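PDB 3IAL: prolyl-tRNA synthetase from Giardia lamblia ATCC 50803, which probably joins L-proline to tRNA(Pro) at the expense of ATP, passing through the prolyl-adenylate intermediate to supply protein synthesis. Local coordinates for residues 322-325 with 326-329; 416-419 with 420-424. All blocks are in the same frame, centred on the assembly; numbering follows the deposited sequence.

Contact 1 of 2, residues 322-325 with 326-329; sequences LGKV and NEIA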
loop_
_atom_site.group_PDB
_atom_site.type_symbol
_atom_site.label_atom_id
_atom_site.label_comp_id
_atom_site.label_asym_id
_atom_site.label_seq_id
_atom_site.Cartn_x
_atom_site.Cartn_y
_atom_site.Cartn_z
ATOM N N LEU B 322 -3.159 34.477 14.304
ATOM C CA LEU B 322 -3.543 33.453 13.333
ATOM C C LEU B 322 -2.687 33.536 12.065
ATOM O O LEU B 322 -2.333 32.509 11.485
ATOM C CB LEU B 322 -5.035 33.554 12.992
ATOM C CG LEU B 322 -6.017 33.212 14.124
ATOM C CD1 LEU B 322 -7.454 33.527 13.715
ATOM C CD2 LEU B 322 -5.902 31.757 14.549
ATOM N N GLY B 323 -2.336 34.754 11.660
ATOM C CA GLY B 323 -1.414 34.970 10.546
ATOM C C GLY B 323 -0.028 34.367 10.751
ATOM O O GLY B 323 0.536 33.774 9.829
ATOM N N LYS B 324 0.529 34.517 11.950
ATOM C CA LYS B 324 1.864 33.987 12.238
ATOM C C LYS B 324 1.842 32.468 12.407
ATOM O O LYS B 324 2.776 31.788 11.991
ATOM C CB LYS B 324 2.460 34.648 13.484
ATOM C CG LYS B 324 3.942 34.337 13.726
ATOM C CD LYS B 324 4.870 34.958 12.684
ATOM C CE LYS B 324 4.877 36.480 12.751
ATOM N NZ LYS B 324 5.972 37.058 11.924
ATOM N N VAL B 325 0.783 31.948 13.028
ATOM C CA VAL B 325 0.568 30.502 13.115
ATOM C C VAL B 325 0.642 29.843 11.726
ATOM O O VAL B 325 1.232 28.774 11.581
ATOM C CB VAL B 325 -0.777 30.173 13.829
ATOM C CG1 VAL B 325 -1.221 28.737 13.563
ATOM C CG2 VAL B 325 -0.654 30.427 15.334
ATOM N N ASN B 326 0.072 30.501 10.714
ATOM C CA ASN B 326 0.110 30.001 9.333
ATOM C C ASN B 326 1.514 30.022 8.725
ATOM O O ASN B 326 1.908 29.076 8.052
ATOM C CB ASN B 326 -0.862 30.789 8.438
ATOM C CG ASN B 326 -2.328 30.517 8.771
ATOM O OD1 ASN B 326 -2.691 29.421 9.176
ATOM N ND2 ASN B 326 -3.175 31.524 8.584
ATOM N N GLU B 327 2.264 31.094 8.968
ATOM C CA GLU B 327 3.649 31.190 8.497
ATOM C C GLU B 327 4.554 30.145 9.151
ATOM O O GLU B 327 5.490 29.653 8.518
ATOM C CB GLU B 327 4.228 32.583 8.758
ATOM C CG GLU B 327 3.566 33.711 7.978
ATOM C CD GLU B 327 4.107 35.074 8.373
ATOM O OE1 GLU B 327 5.340 35.194 8.550
ATOM O OE2 GLU B 327 3.304 36.023 8.512
ATOM N N ILE B 328 4.293 29.834 10.423
ATOM C CA ILE B 328 4.983 28.740 11.100
ATOM C C ILE B 328 4.588 27.407 10.456
ATOM O O ILE B 328 5.453 26.618 10.080
ATOM C CB ILE B 328 4.672 28.708 12.610
ATOM C CG1 ILE B 328 5.313 29.912 13.311
ATOM C CG2 ILE B 328 5.185 27.429 13.242
ATOM C CD1 ILE B 328 5.074 29.944 14.817
ATOM N N ALA B 329 3.286 27.173 10.308
ATOM C CA ALA B 329 2.805 25.945 9.679
ATOM C C ALA B 329 3.392 25.746 8.272
ATOM O O ALA B 329 3.844 24.650 7.943
ATOM C CB ALA B 329 1.279 25.921 9.639
#
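Residues 322-325 and 326-329 are successive turns of one alpha-helix, joined by i to i+4 backbone bonds: Asn326 N to Leu322 O at 3.2 Å, Ile328 N to Lys324 O at 2.9 Å, Ala329 N to Val325 O at 2.9 Å, and a weaker one from Glu327 N to Gly323 O at 3.3 Å. One polar pair spans the turn. The Lys324 chain leaves with CG anti to the backbone N (chi1 -170°), then bends at chi2 and chi3, which brings NZ to 3.9 Å from Glu327 OE1. That is a long salt bridge, i to i+3, and it suits two flexible, charged residues at the edge of the buried face. Glu327 is extended beyond CG, which, set beside its own backbone N (chi1 -65°), comes to 3.6 Å from Gly323 O one turn back. The amide of Asn326 folds back over the preceding turn, its ND2 3.2 Å from Leu322 O but too badly angled for a hydrogen bond. Ile328 lays CG1 against Lys324 O at 3.4 Å. Such branched aliphatic residues fit the inner face of this helix, which connects strands 302-307 and 340-342 in a beta-alpha-beta unit of the anticodon-binding domain. Val325 and Ile328 rest on Ile304 and Val368, the small Ala329 fits against Val340 and Ile342, and helix 395-399 flanks the helix through Val398 and Met399.

Contact 2 of 2, residues 416-419 with 420-424; sequences VIKD and ELDAY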
loop_
_atom_site.group_PDB
_atom_site.type_symbol
_atom_site.label_atom_id
_atom_site.label_comp_id
_atom_site.label_asym_id
_atom_site.label_seq_id
_atom_site.Cartn_x
_atom_site.Cartn_y
_atom_site.Cartn_z
ATOM N N VAL B 416 15.179 23.984 14.419
ATOM C CA VAL B 416 14.964 23.748 15.839
ATOM C C VAL B 416 13.821 22.754 16.098
ATOM O O VAL B 416 13.946 21.900 16.958
ATOM C CB VAL B 416 14.740 25.083 16.619
ATOM C CG1 VAL B 416 13.379 25.677 16.315
ATOM C CG2 VAL B 416 14.928 24.874 18.118
ATOM N N ILE B 417 12.727 22.841 15.341
ATOM C CA ILE B 417 11.606 21.911 15.529
ATOM C C ILE B 417 12.032 20.486 15.149
ATOM O O ILE B 417 11.724 19.535 15.860
ATOM C CB ILE B 417 10.333 22.329 14.732
ATOM C CG1 ILE B 417 9.895 23.752 15.097
ATOM C CG2 ILE B 417 9.199 21.359 15.002
ATOM C CD1 ILE B 417 9.841 24.027 16.591
ATOM N N LYS B 418 12.758 20.352 14.042
ATOM C CA LYS B 418 13.403 19.089 13.707
ATOM C C LYS B 418 14.304 18.620 14.863
ATOM O O LYS B 418 14.162 17.488 15.327
ATOM C CB LYS B 418 14.194 19.201 12.394
ATOM C CG LYS B 418 15.120 18.023 12.127
ATOM C CD LYS B 418 15.552 17.940 10.667
ATOM C CE LYS B 418 16.521 16.773 10.451
ATOM N NZ LYS B 418 17.837 16.992 11.131
ATOM N N ASP B 419 15.207 19.484 15.335
ATOM C CA ASP B 419 16.072 19.141 16.482
ATOM C C ASP B 419 15.261 18.621 17.671
ATOM O O ASP B 419 15.667 17.664 18.332
ATOM C CB ASP B 419 16.905 20.337 16.956
ATOM C CG ASP B 419 17.924 20.803 15.930
ATOM O OD1 ASP B 419 18.540 19.963 15.251
ATOM O OD2 ASP B 419 18.116 22.026 15.813
ATOM N N GLU B 420 14.120 19.254 17.932
ATOM C CA GLU B 420 13.244 18.849 19.032
ATOM C C GLU B 420 12.624 17.477 18.791
ATOM O O GLU B 420 12.489 16.686 19.729
ATOM C CB GLU B 420 12.146 19.895 19.273
ATOM C CG GLU B 420 12.640 21.178 19.924
ATOM C CD GLU B 420 13.114 20.972 21.352
ATOM O OE1 GLU B 420 12.405 20.319 22.143
ATOM O OE2 GLU B 420 14.202 21.482 21.693
ATOM N N LEU B 421 12.246 17.194 17.543
ATOM C CA LEU B 421 11.733 15.868 17.198
ATOM C C LEU B 421 12.813 14.799 17.370
ATOM O O LEU B 421 12.543 13.734 17.924
ATOM C CB LEU B 421 11.178 15.829 15.774
ATOM C CG LEU B 421 9.809 16.475 15.561
ATOM C CD1 LEU B 421 9.497 16.551 14.069
ATOM C CD2 LEU B 421 8.725 15.726 16.325
ATOM N N ASP B 422 14.025 15.092 16.895
ATOM C CA ASP B 422 15.167 14.192 17.049
ATOM C C ASP B 422 15.539 13.943 18.505
ATOM O O ASP B 422 15.876 12.813 18.879
ATOM C CB ASP B 422 16.399 14.741 16.312
ATOM C CG ASP B 422 16.244 14.711 14.804
ATOM O OD1 ASP B 422 15.377 13.965 14.302
ATOM O OD2 ASP B 422 16.990 15.441 14.122
ATOM N N ALA B 423 15.495 14.992 19.323
ATOM C CA ALA B 423 15.789 14.848 20.752
ATOM C C ALA B 423 14.690 14.030 21.428
ATOM O O ALA B 423 14.958 13.222 22.324
ATOM C CB ALA B 423 15.955 16.210 21.415
ATOM N N TYR B 424 13.459 14.235 20.970
ATOM C CA TYR B 424 12.289 13.464 21.420
ATOM C C TYR B 424 12.449 11.963 21.143
ATOM O O TYR B 424 12.277 11.141 22.044
ATOM C CB TYR B 424 11.049 14.046 20.736
ATOM C CG TYR B 424 9.748 13.283 20.830
ATOM C CD1 TYR B 424 9.015 13.237 22.013
ATOM C CD2 TYR B 424 9.201 12.690 19.702
ATOM C CE1 TYR B 424 7.789 12.576 22.067
ATOM C CE2 TYR B 424 7.995 12.036 19.745
ATOM C CZ TYR B 424 7.290 11.973 20.923
ATOM O OH TYR B 424 6.079 11.305 20.938
#
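Between residues 416-419 and 420-424 the backbone makes four regular alpha-helical bonds in the first turns of helix 416-438, Glu420 N to Val416 O being 2.8 Å and Asp422 N to Lys418 O 2.9 Å. On one flank Lys418 runs out nearly straight until chi4 (-68°) turns its NZ to 3.5 Å from Asp422 OD2, a salt bridge whose hydrogen bond is weak. The i to i+4 spacing puts the long lysine within range of the short aspartate, whose other oxygen, OD1, weakly holds a glycerol. Just before the helix, Asn415 OD1 accepts weak hydrogen bonds from Ile417 N and Lys418 N, as an N-cap does. Glu420 bends at chi2 (-67°), with CG 3.3 Å from Val416 O, and its OE1 forms a salt bridge with Arg391 NE, on an outermost strand of the anticodon-binding domain's sheet. Ile417 and Leu421, one turn apart, present aliphatic surface to Leu364 in strand 364-369, and CG of Leu421 sits 3.6 Å from Ile417 O. Tyr424 carries the same face onward: its side chain touches Pro363 and Val292, while its hydroxyl is hydrogen-bonded to Leu293 O.

Followed from the N terminus, the chain runs through strand 302-307 of the anticodon-binding domain and reaches contact 1 in the helix that leads to strand 340-342. It then builds the rest of the five-stranded sheet and helix 395-399 before opening contact 2 at the start of helix 416-438. Each contact lies within a single helix and closes no loop, so they neither nest nor cross but follow in series. The centres of contact 1 and contact 2 are about 19 Å apart, and the nearest atoms of contact 1 and contact 2 about 6 Å, without touching. Strand 364-369 and helix 395-399 link them, both receiving side chains from each, and contact 2 carries the connection on to the segment around Leu293.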